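Local coordinates for siderophore-interacting protein (Aeromonas hydrophila, PDB 6K2L) that binds FAD and probably reduces ferric siderophores so that the cell can release their iron, at residues V7-Q19 with V115-G127. The protein carries 1 engineered substitution. Residues are numbered along the deposited sequence; the frame is centred on the assembly and turned at random.
Sequences VNRPRLLTVKHIQ and VKPGDLLAISGPG
Leu13 and Leu121 form a hydrogen-bonded pair at the seam that closes the antiparallel beta barrel of the FAD-binding domain, where strand 11-20, first in the order round the barrel, meets strand 120-123, the last. Leu13 N reaches Leu121 O at 2.9 Å almost in line (173° at the hydrogen), and Leu121 N returns a bond to Leu13 O. Arg11 and Ile123 exchange a second such pair. Beyond Leu120 the pairing runs on into the type II turn from Lys116 to Asp119: Val15 N donates to Asp119 O (2.8 Å) and Val15 O accepts from Gly118 N. The Asp119 carboxylate ties this turn together, its OD2 taking Lys116 N from above the carboxylate plane.

Side chains alternate between the two faces. On the face of Leu13 and Ile123, the two side chains cross at about a right angle, Leu13 CD1 lying 3.6 Å from Ile123 CG1; Leu121 points to the same face and packs on Phe111 of helix 107-114. On the other, Leu12 splits its branches, CD1 against Ala122 CB and CD2 3.6 Å from Leu120 CD1; with CG anti to the backbone N (chi1 -162°) and chi2 of 69°, both methyls come to lie against the partner strand. Around the turn, Val15 CG2 meets Val115 CG2 obliquely at 3.8 Å, while Ile18 and Val115 meet tip to tip and Ile18 CD1 sits 3.4 Å from Pro117 CD. At the far end, Arg11 NH1 holds Val7 O at 3.2 Å, in the guanidinium plane; the Arg9 guanidinium lies over one face of this group, offset toward the rim and tilted against it. Asp37 is salt-bridged to both and Glu34 to Arg9, which probably offsets their charges; Arg11 NE also bonds to Glu34 O and Arg9 NH1 to Pro6 O. The barrel is thus closed by backbone bonds, with apolar side chains packed along the seam and around its turn.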
ATOM      1  N   VAL A   7      20.709   2.516   0.422  1.00 46.91           N
ATOM      2  CA  VAL A   7      19.290   2.480   0.751  1.00 38.83           C
ATOM      3  C   VAL A   7      18.715   1.071   0.716  1.00 37.61           C
ATOM      4  O   VAL A   7      17.592   0.854   1.188  1.00 35.15           O
ATOM      5  CB  VAL A   7      18.553   3.430  -0.220  1.00 41.78           C
ATOM      6  CG1 VAL A   7      18.203   2.713  -1.528  1.00 37.56           C
ATOM      7  CG2 VAL A   7      17.317   4.050   0.432  1.00 37.22           C
ATOM      8  N   ASN A   8      19.446   0.105   0.160  1.00 41.81           N
ATOM      9  CA  ASN A   8      19.012  -1.288   0.146  1.00 43.63           C
ATOM     10  C   ASN A   8      19.918  -2.181   0.990  1.00 39.44           C
ATOM     11  O   ASN A   8      19.842  -3.412   0.887  1.00 39.19           O
ATOM     12  CB  ASN A   8      18.927  -1.807  -1.293  1.00 42.63           C
ATOM     13  CG  ASN A   8      17.578  -1.516  -1.932  1.00 49.17           C
ATOM     14  OD1 ASN A   8      17.318  -0.383  -2.350  1.00 53.89           O
ATOM     15  ND2 ASN A   8      16.707  -2.535  -2.008  1.00 44.54           N
ATOM     16  N   ARG A   9      20.768  -1.586   1.830  1.00 35.17           N
ATOM     17  CA  ARG A   9      21.598  -2.353   2.747  1.00 34.06           C
ATOM     18  C   ARG A   9      20.742  -3.283   3.618  1.00 36.19           C
ATOM     19  O   ARG A   9      19.569  -3.002   3.905  1.00 36.94           O
ATOM     20  CB  ARG A   9      22.407  -1.409   3.642  1.00 31.24           C
ATOM     21  CG  ARG A   9      21.566  -0.724   4.709  1.00 34.50           C
ATOM     22  CD  ARG A   9      22.221   0.496   5.310  1.00 35.42           C
ATOM     23  NE  ARG A   9      21.363   1.145   6.305  1.00 32.54           N
ATOM     24  CZ  ARG A   9      20.460   2.087   6.031  1.00 35.65           C
ATOM     25  NH1 ARG A   9      20.277   2.488   4.785  1.00 26.98           N
ATOM     26  NH2 ARG A   9      19.723   2.620   7.006  1.00 37.58           N
ATOM     27  N   PRO A  10      21.306  -4.403   4.051  1.00 32.85           N
ATOM     28  CA  PRO A  10      20.605  -5.222   5.041  1.00 33.31           C
ATOM     29  C   PRO A  10      20.493  -4.451   6.346  1.00 33.68           C
ATOM     30  O   PRO A  10      21.416  -3.740   6.744  1.00 31.12           O
ATOM     31  CB  PRO A  10      21.489  -6.471   5.184  1.00 33.33           C
ATOM     32  CG  PRO A  10      22.821  -6.075   4.647  1.00 34.41           C
ATOM     33  CD  PRO A  10      22.593  -4.990   3.637  1.00 34.86           C
ATOM     34  N   ARG A  11      19.338  -4.575   6.996  1.00 35.54           N
ATOM     35  CA  ARG A  11      19.101  -3.913   8.271  1.00 34.86           C
ATOM     36  C   ARG A  11      18.763  -4.934   9.345  1.00 26.96           C
ATOM     37  O   ARG A  11      18.064  -5.920   9.083  1.00 29.41           O
ATOM     38  CB  ARG A  11      17.971  -2.896   8.173  1.00 33.94           C
ATOM     39  CG  ARG A  11      18.236  -1.790   7.215  1.00 34.89           C
ATOM     40  CD  ARG A  11      16.939  -1.367   6.658  1.00 34.76           C
ATOM     41  NE  ARG A  11      16.929   0.012   6.170  1.00 35.68           N
ATOM     42  CZ  ARG A  11      17.108   0.338   4.898  1.00 34.74           C
ATOM     43  NH1 ARG A  11      17.339  -0.627   4.003  1.00 33.81           N
ATOM     44  NH2 ARG A  11      17.041   1.616   4.525  1.00 33.65           N
ATOM     45  N   LEU A  12      19.269  -4.691  10.546  1.00 21.60           N
ATOM     46  CA  LEU A  12      18.955  -5.520  11.697  1.00 25.00           C
ATOM     47  C   LEU A  12      17.816  -4.854  12.446  1.00 24.88           C
ATOM     48  O   LEU A  12      17.963  -3.718  12.902  1.00 29.18           O
ATOM     49  CB  LEU A  12      20.171  -5.692  12.605  1.00 24.79           C
ATOM     50  CG  LEU A  12      20.080  -6.874  13.580  1.00 32.43           C
ATOM     51  CD1 LEU A  12      20.143  -8.226  12.841  1.00 24.28           C
ATOM     52  CD2 LEU A  12      21.177  -6.777  14.655  1.00 33.09           C
ATOM     53  N   LEU A  13      16.676  -5.533  12.531  1.00 22.76           N
ATOM     54  CA  LEU A  13      15.509  -4.996  13.211  1.00 23.35           C
ATOM     55  C   LEU A  13      15.279  -5.759  14.502  1.00 23.06           C
ATOM     56  O   LEU A  13      15.772  -6.880  14.685  1.00 23.12           O
ATOM     57  CB  LEU A  13      14.254  -5.066  12.331  1.00 22.76           C
ATOM     58  CG  LEU A  13      14.471  -4.770  10.842  1.00 22.96           C
ATOM     59  CD1 LEU A  13      13.247  -5.104  10.005  1.00 18.73           C
ATOM     60  CD2 LEU A  13      14.841  -3.335  10.683  1.00 21.27           C
ATOM     61  N   THR A  14      14.506  -5.134  15.387  1.00 21.22           N
ATOM     62  CA  THR A  14      14.138  -5.710  16.667  1.00 22.10           C
ATOM     63  C   THR A  14      12.634  -5.974  16.678  1.00 21.89           C
ATOM     64  O   THR A  14      11.849  -5.205  16.109  1.00 19.11           O
ATOM     65  CB  THR A  14      14.546  -4.760  17.807  1.00 25.00           C
ATOM     66  OG1 THR A  14      15.970  -4.578  17.799  1.00 32.21           O
ATOM     67  CG2 THR A  14      14.110  -5.284  19.178  1.00 23.33           C
ATOM     68  N   VAL A  15      12.229  -7.065  17.318  1.00 19.27           N
ATOM     69  CA  VAL A  15      10.803  -7.339  17.431  1.00 21.52           C
ATOM     70  C   VAL A  15      10.196  -6.363  18.439  1.00 18.65           C
ATOM     71  O   VAL A  15      10.647  -6.257  19.582  1.00 17.14           O
ATOM     72  CB  VAL A  15      10.555  -8.800  17.843  1.00 19.18           C
ATOM     73  CG1 VAL A  15       9.058  -9.033  18.074  1.00 16.22           C
ATOM     74  CG2 VAL A  15      11.130  -9.760  16.809  1.00 10.57           C
ATOM     75  N   LYS A  16       9.183  -5.625  18.017  1.00 20.30           N
ATOM     76  CA  LYS A  16       8.430  -4.733  18.881  1.00 21.13           C
ATOM     77  C   LYS A  16       7.297  -5.474  19.575  1.00 21.05           C
ATOM     78  O   LYS A  16       7.181  -5.419  20.802  1.00 26.65           O
ATOM     79  CB  LYS A  16       7.877  -3.565  18.056  1.00 28.87           C
ATOM     80  CG  LYS A  16       7.481  -2.346  18.842  1.00 31.62           C
ATOM     81  CD  LYS A  16       7.380  -1.153  17.924  1.00 32.72           C
ATOM     82  CE  LYS A  16       5.996  -0.549  17.958  1.00 39.94           C
ATOM     83  NZ  LYS A  16       5.912   0.609  18.894  1.00 42.32           N
ATOM     84  N   HIS A  17       6.463  -6.180  18.810  1.00 21.75           N
ATOM     85  CA  HIS A  17       5.371  -6.955  19.380  1.00 19.64           C
ATOM     86  C   HIS A  17       4.911  -8.018  18.396  1.00 20.40           C
ATOM     87  O   HIS A  17       5.161  -7.940  17.192  1.00 19.08           O
ATOM     88  CB  HIS A  17       4.182  -6.080  19.765  1.00 23.11           C
ATOM     89  CG  HIS A  17       3.681  -5.215  18.650  1.00 26.30           C
ATOM     90  ND1 HIS A  17       2.865  -5.696  17.645  1.00 23.85           N
ATOM     91  CD2 HIS A  17       3.877  -3.900  18.385  1.00 26.88           C
ATOM     92  CE1 HIS A  17       2.568  -4.708  16.818  1.00 27.56           C
ATOM     93  NE2 HIS A  17       3.174  -3.610  17.239  1.00 31.90           N
ATOM     94  N   ILE A  18       4.201  -8.995  18.940  1.00 20.22           N
ATOM     95  CA  ILE A  18       3.802 -10.216  18.268  1.00 18.22           C
ATOM     96  C   ILE A  18       2.302 -10.352  18.442  1.00 19.45           C
ATOM     97  O   ILE A  18       1.729  -9.866  19.419  1.00 25.25           O
ATOM     98  CB  ILE A  18       4.544 -11.435  18.856  1.00 18.53           C
ATOM     99  CG1 ILE A  18       6.047 -11.193  18.835  1.00 20.27           C
ATOM    100  CG2 ILE A  18       4.228 -12.691  18.108  1.00 23.15           C
ATOM    101  CD1 ILE A  18       6.661 -11.173  20.200  1.00 22.07           C
ATOM    102  N   GLN A  19       1.661 -11.019  17.493  1.00 23.02           N
ATOM    103  CA  GLN A  19       0.209 -11.084  17.494  1.00 23.28           C
ATOM    104  C   GLN A  19      -0.222 -12.298  16.680  1.00 21.63           C
ATOM    105  O   GLN A  19       0.313 -12.549  15.601  1.00 26.17           O
ATOM    106  CB  GLN A  19      -0.377  -9.793  16.915  1.00 18.75           C
ATOM    107  CG  GLN A  19      -1.789  -9.949  16.424  1.00 26.04           C
ATOM    108  CD  GLN A  19      -2.416  -8.626  16.045  1.00 34.14           C
ATOM    109  OE1 GLN A  19      -1.780  -7.793  15.383  1.00 34.10           O
ATOM    110  NE2 GLN A  19      -3.673  -8.421  16.460  1.00 35.12           N
ATOM    111  N   VAL A 115       9.656 -16.548  19.157  1.00 15.05           N
ATOM    112  CA  VAL A 115       9.821 -15.103  19.067  1.00 20.23           C
ATOM    113  C   VAL A 115       9.369 -14.429  20.352  1.00 20.12           C
ATOM    114  O   VAL A 115       8.332 -14.768  20.932  1.00 19.74           O
ATOM    115  CB  VAL A 115       9.078 -14.552  17.832  1.00 19.53           C
ATOM    116  CG1 VAL A 115       7.546 -14.606  18.003  1.00 17.83           C
ATOM    117  CG2 VAL A 115       9.531 -13.123  17.545  1.00 17.76           C
ATOM    118  N   LYS A 116      10.171 -13.483  20.811  1.00 24.24           N
ATOM    119  CA  LYS A 116       9.885 -12.619  21.943  1.00 24.59           C
ATOM    120  C   LYS A 116      10.105 -11.187  21.497  1.00 23.10           C
ATOM    121  O   LYS A 116      10.879 -10.933  20.570  1.00 25.65           O
ATOM    122  CB  LYS A 116      10.809 -12.927  23.129  1.00 24.66           C
ATOM    123  CG  LYS A 116      10.104 -13.445  24.352  1.00 33.36           C
ATOM    124  CD  LYS A 116       9.401 -14.774  24.077  1.00 32.59           C
ATOM    125  CE  LYS A 116       9.291 -15.609  25.372  1.00 45.87           C
ATOM    126  NZ  LYS A 116       8.147 -16.606  25.380  1.00 35.38           N
ATOM    127  N   PRO A 117       9.450 -10.227  22.125  1.00 21.19           N
ATOM    128  CA  PRO A 117       9.860  -8.838  21.906  1.00 22.50           C
ATOM    129  C   PRO A 117      11.320  -8.696  22.307  1.00 23.92           C
ATOM    130  O   PRO A 117      11.765  -9.278  23.298  1.00 26.70           O
ATOM    131  CB  PRO A 117       8.920  -8.034  22.812  1.00 24.26           C
ATOM    132  CG  PRO A 117       7.733  -8.970  23.042  1.00 22.83           C
ATOM    133  CD  PRO A 117       8.342 -10.345  23.079  1.00 21.82           C
ATOM    134  N   GLY A 118      12.089  -7.978  21.492  1.00 21.65           N
ATOM    135  CA  GLY A 118      13.516  -7.858  21.712  1.00 21.77           C
ATOM    136  C   GLY A 118      14.384  -8.800  20.894  1.00 25.24           C
ATOM    137  O   GLY A 118      15.606  -8.601  20.848  1.00 25.15           O
ATOM    138  N   ASP A 119      13.797  -9.810  20.250  1.00 21.13           N
ATOM    139  CA  ASP A 119      14.530 -10.642  19.307  1.00 20.93           C
ATOM    140  C   ASP A 119      14.964  -9.835  18.086  1.00 18.53           C
ATOM    141  O   ASP A 119      14.298  -8.883  17.668  1.00 22.30           O
ATOM    142  CB  ASP A 119      13.665 -11.816  18.836  1.00 24.28           C
ATOM    143  CG  ASP A 119      13.628 -12.955  19.825  1.00 30.46           C
ATOM    144  OD1 ASP A 119      14.479 -12.984  20.747  1.00 33.59           O
ATOM    145  OD2 ASP A 119      12.726 -13.821  19.684  1.00 37.25           O
ATOM    146  N   LEU A 120      16.068 -10.255  17.491  1.00 18.02           N
ATOM    147  CA  LEU A 120      16.636  -9.635  16.308  1.00 19.15           C
ATOM    148  C   LEU A 120      16.285 -10.420  15.058  1.00 18.18           C
ATOM    149  O   LEU A 120      16.158 -11.646  15.093  1.00 13.49           O
ATOM    150  CB  LEU A 120      18.151  -9.577  16.418  1.00 23.14           C
ATOM    151  CG  LEU A 120      18.718  -8.753  17.548  1.00 28.58           C
ATOM    152  CD1 LEU A 120      20.255  -8.874  17.480  1.00 26.81           C
ATOM    153  CD2 LEU A 120      18.238  -7.324  17.375  1.00 25.61           C
ATOM    154  N   LEU A 121      16.180  -9.695  13.939  1.00 21.90           N
ATOM    155  CA  LEU A 121      16.042 -10.297  12.611  1.00 23.30           C
ATOM    156  C   LEU A 121      16.683  -9.391  11.566  1.00 24.94           C
ATOM    157  O   LEU A 121      16.336  -8.208  11.472  1.00 20.78           O
ATOM    158  CB  LEU A 121      14.575 -10.536  12.233  1.00 20.05           C
ATOM    159  CG  LEU A 121      14.369 -11.495  11.059  1.00 19.34           C
ATOM    160  CD1 LEU A 121      14.490 -12.920  11.574  1.00 19.57           C
ATOM    161  CD2 LEU A 121      12.999 -11.273  10.414  1.00 10.54           C
ATOM    162  N   ALA A 122      17.615  -9.937  10.789  1.00 22.70           N
ATOM    163  CA  ALA A 122      18.176  -9.198   9.674  1.00 18.87           C
ATOM    164  C   ALA A 122      17.267  -9.361   8.465  1.00 21.51           C
ATOM    165  O   ALA A 122      16.713 -10.445   8.225  1.00 22.82           O
ATOM    166  CB  ALA A 122      19.587  -9.679   9.354  1.00 22.45           C
ATOM    167  N   ILE A 123      17.078  -8.274   7.720  1.00 20.10           N
ATOM    168  CA  ILE A 123      16.293  -8.342   6.492  1.00 22.62           C
ATOM    169  C   ILE A 123      16.971  -7.546   5.388  1.00 25.20           C
ATOM    170  O   ILE A 123      17.632  -6.526   5.627  1.00 27.85           O
ATOM    171  CB  ILE A 123      14.835  -7.854   6.666  1.00 19.20           C
ATOM    172  CG1 ILE A 123      14.796  -6.363   6.993  1.00 21.12           C
ATOM    173  CG2 ILE A 123      14.115  -8.660   7.737  1.00 18.52           C
ATOM    174  CD1 ILE A 123      13.658  -5.657   6.336  1.00 18.03           C
ATOM    175  N   SER A 124      16.796  -8.051   4.169  1.00 23.18           N
ATOM    176  CA  SER A 124      17.239  -7.442   2.926  1.00 22.95           C
ATOM    177  C   SER A 124      16.293  -6.322   2.512  1.00 24.33           C
ATOM    178  O   SER A 124      15.347  -5.973   3.222  1.00 29.02           O
ATOM    179  CB  SER A 124      17.251  -8.486   1.833  1.00 19.71           C
ATOM    180  OG  SER A 124      15.932  -8.544   1.304  1.00 13.65           O
ATOM    181  N   GLY A 125      16.496  -5.791   1.313  1.00 23.66           N
ATOM    182  CA  GLY A 125      15.572  -4.848   0.733  1.00 23.38           C
ATOM    183  C   GLY A 125      14.529  -5.592  -0.070  1.00 25.05           C
ATOM    184  O   GLY A 125      14.579  -6.821  -0.190  1.00 21.90           O
ATOM    185  N   PRO A 126      13.560  -4.872  -0.634  1.00 24.62           N
ATOM    186  CA  PRO A 126      12.462  -5.540  -1.334  1.00 24.91           C
ATOM    187  C   PRO A 126      12.785  -5.845  -2.791  1.00 28.43           C
ATOM    188  O   PRO A 126      13.522  -5.125  -3.468  1.00 27.18           O
ATOM    189  CB  PRO A 126      11.306  -4.535  -1.204  1.00 25.83           C
ATOM    190  CG  PRO A 126      11.936  -3.212  -0.830  1.00 26.32           C
ATOM    191  CD  PRO A 126      13.419  -3.410  -0.643  1.00 26.30           C
ATOM    192  N   GLY A 127      12.249  -6.972  -3.256  1.00 27.31           N
ATOM    193  CA  GLY A 127      12.256  -7.322  -4.667  1.00 27.81           C
ATOM    194  C   GLY A 127      10.835  -7.626  -5.144  1.00 37.20           C
ATOM    195  O   GLY A 127       9.850  -7.611  -4.370  1.00 28.52           O
TER